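Local coordinates for protein citrate synthase (Metallosphaera sedula, PDB 6ABW) that binds acetyl-CoA and probably condenses it with oxaloacetate and water to give citrate and free CoA for the tricarboxylic acid cycle, at residues P122-K125 with A126-R129; R350-G353 with W354-H357. All coordinates share one frame; numbering follows the deposited sequence.

Both contacts are local, and they concern the same pair of helices. Contact 1 is the turn that leads into helix 128-151, at the protein surface, its centre about 24 Å from the centre of the chain. Contact 2 is two turns of helix 342-365, wholly buried, its centre about 10 Å from that of the chain. Their centres lie 15 Å apart, their nearest atoms about 5 Å. The chemistry follows the place: in 122-129 two asparagine amides, a hydroxyl and a water tie polar groups round the bend, whereas 350-357 pairs helix bonds with an arginine methylene on an indole. Contact 1 reaches helix 342-365 through E363; contact 2 returns to helix 128-151 through T351 and T355.

Contact 1. Residues P122-K125 with A126-R129; sequences PWNK and ATNR
A type I-like turn at N124-T127 leads the chain into helix 128-151, with N128 reaching back to N124. N124 O accepts from two backbone donors, T127 N at 3.0 Å and N128 N. In return N124 N gives an almost straight bond (174°) to N128 OD1 at 2.9 Å. N128 CG lies beside its own backbone N (chi1 -73°), which turns the amide back toward N124. N128 OD1 also comes within 3.2 Å of W123 CE3; the two side chains cross at about a right angle, with ring and amide planes 64° apart. The other end of this buried amide is held too, since ND2 bonds E363 of helix 342-365, and R129 NH2 forms a salt bridge to the same carboxylate. W123 NE1 bonds S212 O, while its ring packs on V358 and V362. N124 ND2 reaches T127 OG1 at 3.0 Å, the hydroxyl lying in the N124 amide plane. One water closes the bend into the helix: it donates to K125 O at 2.8 Å and accepts from R129 N and, at the edge of the guanidinium, from R129 NH1.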
ATOM      1  N   PRO A 122      -5.543  -6.438  15.198  1.00 16.24           N
ATOM      2  CA  PRO A 122      -5.846  -5.036  15.423  1.00 14.87           C
ATOM      3  C   PRO A 122      -4.739  -4.356  16.274  1.00 14.46           C
ATOM      4  O   PRO A 122      -4.008  -4.990  17.020  1.00 14.21           O
ATOM      5  CB  PRO A 122      -7.191  -5.051  16.218  1.00 17.53           C
ATOM      6  CG  PRO A 122      -7.743  -6.415  16.030  1.00 19.73           C
ATOM      7  CD  PRO A 122      -6.596  -7.346  15.712  1.00 17.68           C
ATOM      8  N   TRP A 123      -4.697  -3.040  16.177  1.00 13.52           N
ATOM      9  CA  TRP A 123      -3.772  -2.281  17.019  1.00 13.68           C
ATOM     10  C   TRP A 123      -4.159  -2.514  18.484  1.00 14.71           C
ATOM     11  O   TRP A 123      -5.333  -2.576  18.822  1.00 12.96           O
ATOM     12  CB  TRP A 123      -3.835  -0.826  16.631  1.00 15.22           C
ATOM     13  CG  TRP A 123      -3.167  -0.656  15.306  1.00 15.89           C
ATOM     14  CD1 TRP A 123      -3.695  -0.799  14.063  1.00 16.55           C
ATOM     15  CD2 TRP A 123      -1.760  -0.451  15.128  1.00 16.91           C
ATOM     16  NE1 TRP A 123      -2.691  -0.678  13.115  1.00 16.39           N
ATOM     17  CE2 TRP A 123      -1.507  -0.419  13.741  1.00 16.44           C
ATOM     18  CE3 TRP A 123      -0.702  -0.230  16.023  1.00 18.49           C
ATOM     19  CZ2 TRP A 123      -0.223  -0.213  13.230  1.00 18.85           C
ATOM     20  CZ3 TRP A 123       0.561  -0.005  15.509  1.00 20.04           C
ATOM     21  CH2 TRP A 123       0.780  -0.013  14.128  1.00 18.98           C
ATOM     22  N   ASN A 124      -3.150  -2.724  19.284  1.00 15.26           N
ATOM     23  CA  ASN A 124      -3.274  -3.013  20.734  1.00 16.70           C
ATOM     24  C   ASN A 124      -1.975  -2.593  21.434  1.00 15.74           C
ATOM     25  O   ASN A 124      -0.936  -3.206  21.226  1.00 14.29           O
ATOM     26  CB  ASN A 124      -3.580  -4.516  20.909  1.00 16.98           C
ATOM     27  CG  ASN A 124      -3.766  -4.853  22.348  1.00 18.32           C
ATOM     28  OD1 ASN A 124      -4.481  -4.148  23.011  1.00 18.48           O
ATOM     29  ND2 ASN A 124      -3.126  -5.856  22.819  1.00 17.81           N
ATOM     30  N   LYS A 125      -2.018  -1.564  22.276  1.00 16.43           N
ATOM     31  CA  LYS A 125      -0.772  -1.107  22.945  1.00 20.04           C
ATOM     32  C   LYS A 125       0.102  -2.174  23.539  1.00 18.17           C
ATOM     33  O   LYS A 125       1.299  -2.131  23.362  1.00 18.07           O
ATOM     34  CB  LYS A 125      -1.039  -0.088  24.040  1.00 23.77           C
ATOM     35  CG  LYS A 125      -1.322   1.312  23.547  1.00 33.88           C
ATOM     36  CD  LYS A 125      -1.156   2.311  24.706  1.00 42.75           C
ATOM     37  CE  LYS A 125      -1.357   3.752  24.241  1.00 52.47           C
ATOM     38  NZ  LYS A 125      -0.066   4.514  24.159  1.00 58.60           N
ATOM     39  N   ALA A 126      -0.467  -3.174  24.218  1.00 17.62           N
ATOM     40  CA  ALA A 126       0.316  -4.229  24.865  1.00 17.93           C
ATOM     41  C   ALA A 126       1.050  -5.200  23.948  1.00 15.94           C
ATOM     42  O   ALA A 126       2.027  -5.761  24.342  1.00 15.11           O
ATOM     43  CB  ALA A 126      -0.533  -5.066  25.810  1.00 20.38           C
ATOM     44  N   THR A 127       0.569  -5.357  22.729  1.00 15.80           N
ATOM     45  CA  THR A 127       1.109  -6.315  21.798  1.00 15.80           C
ATOM     46  C   THR A 127       1.689  -5.720  20.474  1.00 15.14           C
ATOM     47  O   THR A 127       2.252  -6.487  19.737  1.00 14.81           O
ATOM     48  CB  THR A 127       0.062  -7.381  21.409  1.00 17.16           C
ATOM     49  OG1 THR A 127      -1.088  -6.790  20.793  1.00 15.02           O
ATOM     50  CG2 THR A 127      -0.336  -8.158  22.649  1.00 20.07           C
ATOM     51  N   ASN A 128       1.572  -4.428  20.251  1.00 13.67           N
ATOM     52  CA  ASN A 128       2.063  -3.802  18.990  1.00 11.90           C
ATOM     53  C   ASN A 128       3.557  -4.162  18.741  1.00 12.40           C
ATOM     54  O   ASN A 128       3.965  -4.556  17.609  1.00 12.22           O
ATOM     55  CB  ASN A 128       1.888  -2.292  19.028  1.00 11.67           C
ATOM     56  CG  ASN A 128       0.470  -1.811  18.893  1.00 11.50           C
ATOM     57  OD1 ASN A 128      -0.397  -2.488  18.271  1.00 13.45           O
ATOM     58  ND2 ASN A 128       0.191  -0.631  19.433  1.00 12.33           N
ATOM     59  N   ARG A 129       4.398  -4.098  19.770  1.00 12.95           N
ATOM     60  CA  ARG A 129       5.816  -4.276  19.602  1.00 13.61           C
ATOM     61  C   ARG A 129       6.131  -5.726  19.372  1.00 14.94           C
ATOM     62  O   ARG A 129       6.943  -6.024  18.532  1.00 14.30           O
ATOM     63  CB  ARG A 129       6.591  -3.631  20.756  1.00 13.67           C
ATOM     64  CG  ARG A 129       6.434  -2.145  20.802  1.00 14.60           C
ATOM     65  CD  ARG A 129       6.865  -1.562  22.181  1.00 14.91           C
ATOM     66  NE  ARG A 129       6.675  -0.131  22.184  1.00 15.89           N
ATOM     67  CZ  ARG A 129       5.481   0.451  22.205  1.00 17.93           C
ATOM     68  NH1 ARG A 129       4.344  -0.275  22.297  1.00 18.34           N
ATOM     69  NH2 ARG A 129       5.393   1.727  22.064  1.00 16.59           N
TER
HETATM   70  O   HOH W   1       3.809  -3.172  22.560  1.00 16.77           O

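Contact 2. Residues R350-G353 with W354-H357; sequences RTLG and WTAH
One face of the W354 indole is covered by R350 CG, a CH-pi contact with the methylene 3.6 Å from the centroid of the five-membered ring and 22° off its normal. T351 CG2 approaches the six-membered ring more loosely, 4.0 Å from W354 CE3. At the edge of the H357 imidazole lies G353 O, 3.1 Å from H357 CD2, while the two ring nitrogens of H357 bond D194 and K26. R350 sends CG out opposite its backbone N (chi1 -177°), laying that methylene on the indole, and bends at chi2 and chi3; its guanidinium plane stands 73° from the ring, NE bonds Y192 O, and the side chain is about 8 Å from that of D325, a predicted active-site residue. The backbone carries the i to i+4 helix bonds: W354 N meets R350 O at 2.8 Å, and H357 N meets G353 O at 2.9 Å. T355 OG1, turned back over the preceding helical turn, lies 3.0 Å from both T351 O and L352 O, so its single proton has two carbonyls within reach. W354 also packs on V218, A221 and L222 of helix 214-225. Replacing W354 by an alanine would probably leave R350 CG without its ring face and open a gap against helix 214-225. Other neighbours enclose helix 342-365 here as well: T351 and T355 pack on helix 128-151, and L352 on F56, V59, V60 and M63 of helix 56-65.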
ATOM      1  N   ARG A 350      14.713  -1.717   6.590  1.00  8.46           N
ATOM      2  CA  ARG A 350      13.793  -0.621   6.819  1.00  9.24           C
ATOM      3  C   ARG A 350      12.429  -1.077   7.405  1.00  9.16           C
ATOM      4  O   ARG A 350      11.740  -0.250   7.988  1.00  9.31           O
ATOM      5  CB  ARG A 350      13.639   0.218   5.545  1.00  9.52           C
ATOM      6  CG  ARG A 350      12.766   1.461   5.607  1.00  9.99           C
ATOM      7  CD  ARG A 350      13.253   2.456   6.649  1.00 10.38           C
ATOM      8  NE  ARG A 350      14.661   2.809   6.474  1.00 11.11           N
ATOM      9  CZ  ARG A 350      15.150   3.870   5.786  1.00 10.74           C
ATOM     10  NH1 ARG A 350      14.356   4.806   5.282  1.00 13.19           N
ATOM     11  NH2 ARG A 350      16.447   4.044   5.651  1.00 10.05           N
ATOM     12  N   THR A 351      12.106  -2.369   7.357  1.00  9.61           N
ATOM     13  CA  THR A 351      10.913  -2.833   8.075  1.00 10.73           C
ATOM     14  C   THR A 351      10.948  -2.432   9.545  1.00 11.46           C
ATOM     15  O   THR A 351       9.888  -2.110  10.098  1.00 11.17           O
ATOM     16  CB  THR A 351      10.631  -4.361   7.986  1.00 12.19           C
ATOM     17  OG1 THR A 351      11.731  -5.098   8.557  1.00 15.29           O
ATOM     18  CG2 THR A 351      10.371  -4.749   6.555  1.00 12.50           C
ATOM     19  N   LEU A 352      12.180  -2.280  10.127  1.00 10.31           N
ATOM     20  CA  LEU A 352      12.264  -1.872  11.482  1.00 10.38           C
ATOM     21  C   LEU A 352      11.822  -0.461  11.641  1.00 10.16           C
ATOM     22  O   LEU A 352      10.976  -0.216  12.494  1.00 11.26           O
ATOM     23  CB  LEU A 352      13.659  -2.039  12.030  1.00 11.01           C
ATOM     24  CG  LEU A 352      13.866  -1.597  13.474  1.00 10.79           C
ATOM     25  CD1 LEU A 352      12.902  -2.342  14.388  1.00 11.49           C
ATOM     26  CD2 LEU A 352      15.324  -1.849  13.964  1.00 11.22           C
ATOM     27  N   GLY A 353      12.341   0.451  10.827  1.00  9.58           N
ATOM     28  CA  GLY A 353      11.901   1.849  10.853  1.00  8.92           C
ATOM     29  C   GLY A 353      10.434   2.048  10.500  1.00  9.64           C
ATOM     30  O   GLY A 353       9.736   2.798  11.183  1.00  9.62           O
ATOM     31  N   TRP A 354       9.924   1.316   9.502  1.00  8.42           N
ATOM     32  CA  TRP A 354       8.493   1.400   9.177  1.00  9.08           C
ATOM     33  C   TRP A 354       7.574   1.007  10.342  1.00  9.52           C
ATOM     34  O   TRP A 354       6.689   1.754  10.704  1.00  9.46           O
ATOM     35  CB  TRP A 354       8.168   0.539   7.939  1.00  8.76           C
ATOM     36  CG  TRP A 354       8.766   1.015   6.650  1.00  8.45           C
ATOM     37  CD1 TRP A 354       9.061   2.292   6.287  1.00  8.28           C
ATOM     38  CD2 TRP A 354       9.097   0.190   5.518  1.00  8.29           C
ATOM     39  NE1 TRP A 354       9.561   2.304   5.010  1.00  8.55           N
ATOM     40  CE2 TRP A 354       9.561   1.029   4.506  1.00  7.98           C
ATOM     41  CE3 TRP A 354       8.991  -1.170   5.263  1.00  8.67           C
ATOM     42  CZ2 TRP A 354      10.035   0.549   3.323  1.00  8.43           C
ATOM     43  CZ3 TRP A 354       9.436  -1.640   4.068  1.00  8.63           C
ATOM     44  CH2 TRP A 354       9.933  -0.797   3.108  1.00  8.71           C
ATOM     45  N   THR A 355       7.852  -0.109  10.960  1.00  9.02           N
ATOM     46  CA  THR A 355       7.030  -0.607  12.037  1.00  9.60           C
ATOM     47  C   THR A 355       7.171   0.337  13.257  1.00  9.02           C
ATOM     48  O   THR A 355       6.161   0.709  13.918  1.00  9.54           O
ATOM     49  CB  THR A 355       7.358  -2.008  12.458  1.00 10.14           C
ATOM     50  OG1 THR A 355       8.741  -2.162  12.848  1.00 11.45           O
ATOM     51  CG2 THR A 355       6.980  -3.049  11.438  1.00 11.11           C
ATOM     52  N   ALA A 356       8.405   0.802  13.521  1.00  8.75           N
ATOM     53  CA  ALA A 356       8.575   1.670  14.676  1.00 10.03           C
ATOM     54  C   ALA A 356       7.898   3.022  14.496  1.00 10.70           C
ATOM     55  O   ALA A 356       7.287   3.582  15.477  1.00 12.18           O
ATOM     56  CB  ALA A 356      10.069   1.863  14.996  1.00 10.65           C
ATOM     57  N   HIS A 357       7.927   3.568  13.287  1.00 10.82           N
ATOM     58  CA  HIS A 357       7.216   4.830  13.000  1.00 12.12           C
ATOM     59  C   HIS A 357       5.702   4.701  13.101  1.00 11.42           C
ATOM     60  O   HIS A 357       5.037   5.598  13.597  1.00 11.94           O
ATOM     61  CB  HIS A 357       7.564   5.407  11.641  1.00 13.65           C
ATOM     62  CG  HIS A 357       8.818   6.206  11.623  1.00 15.10           C
ATOM     63  ND1 HIS A 357       8.840   7.526  11.998  1.00 19.88           N
ATOM     64  CD2 HIS A 357      10.076   5.917  11.198  1.00 17.46           C
ATOM     65  CE1 HIS A 357      10.089   7.984  11.928  1.00 19.87           C
ATOM     66  NE2 HIS A 357      10.854   7.030  11.428  1.00 17.61           N
TER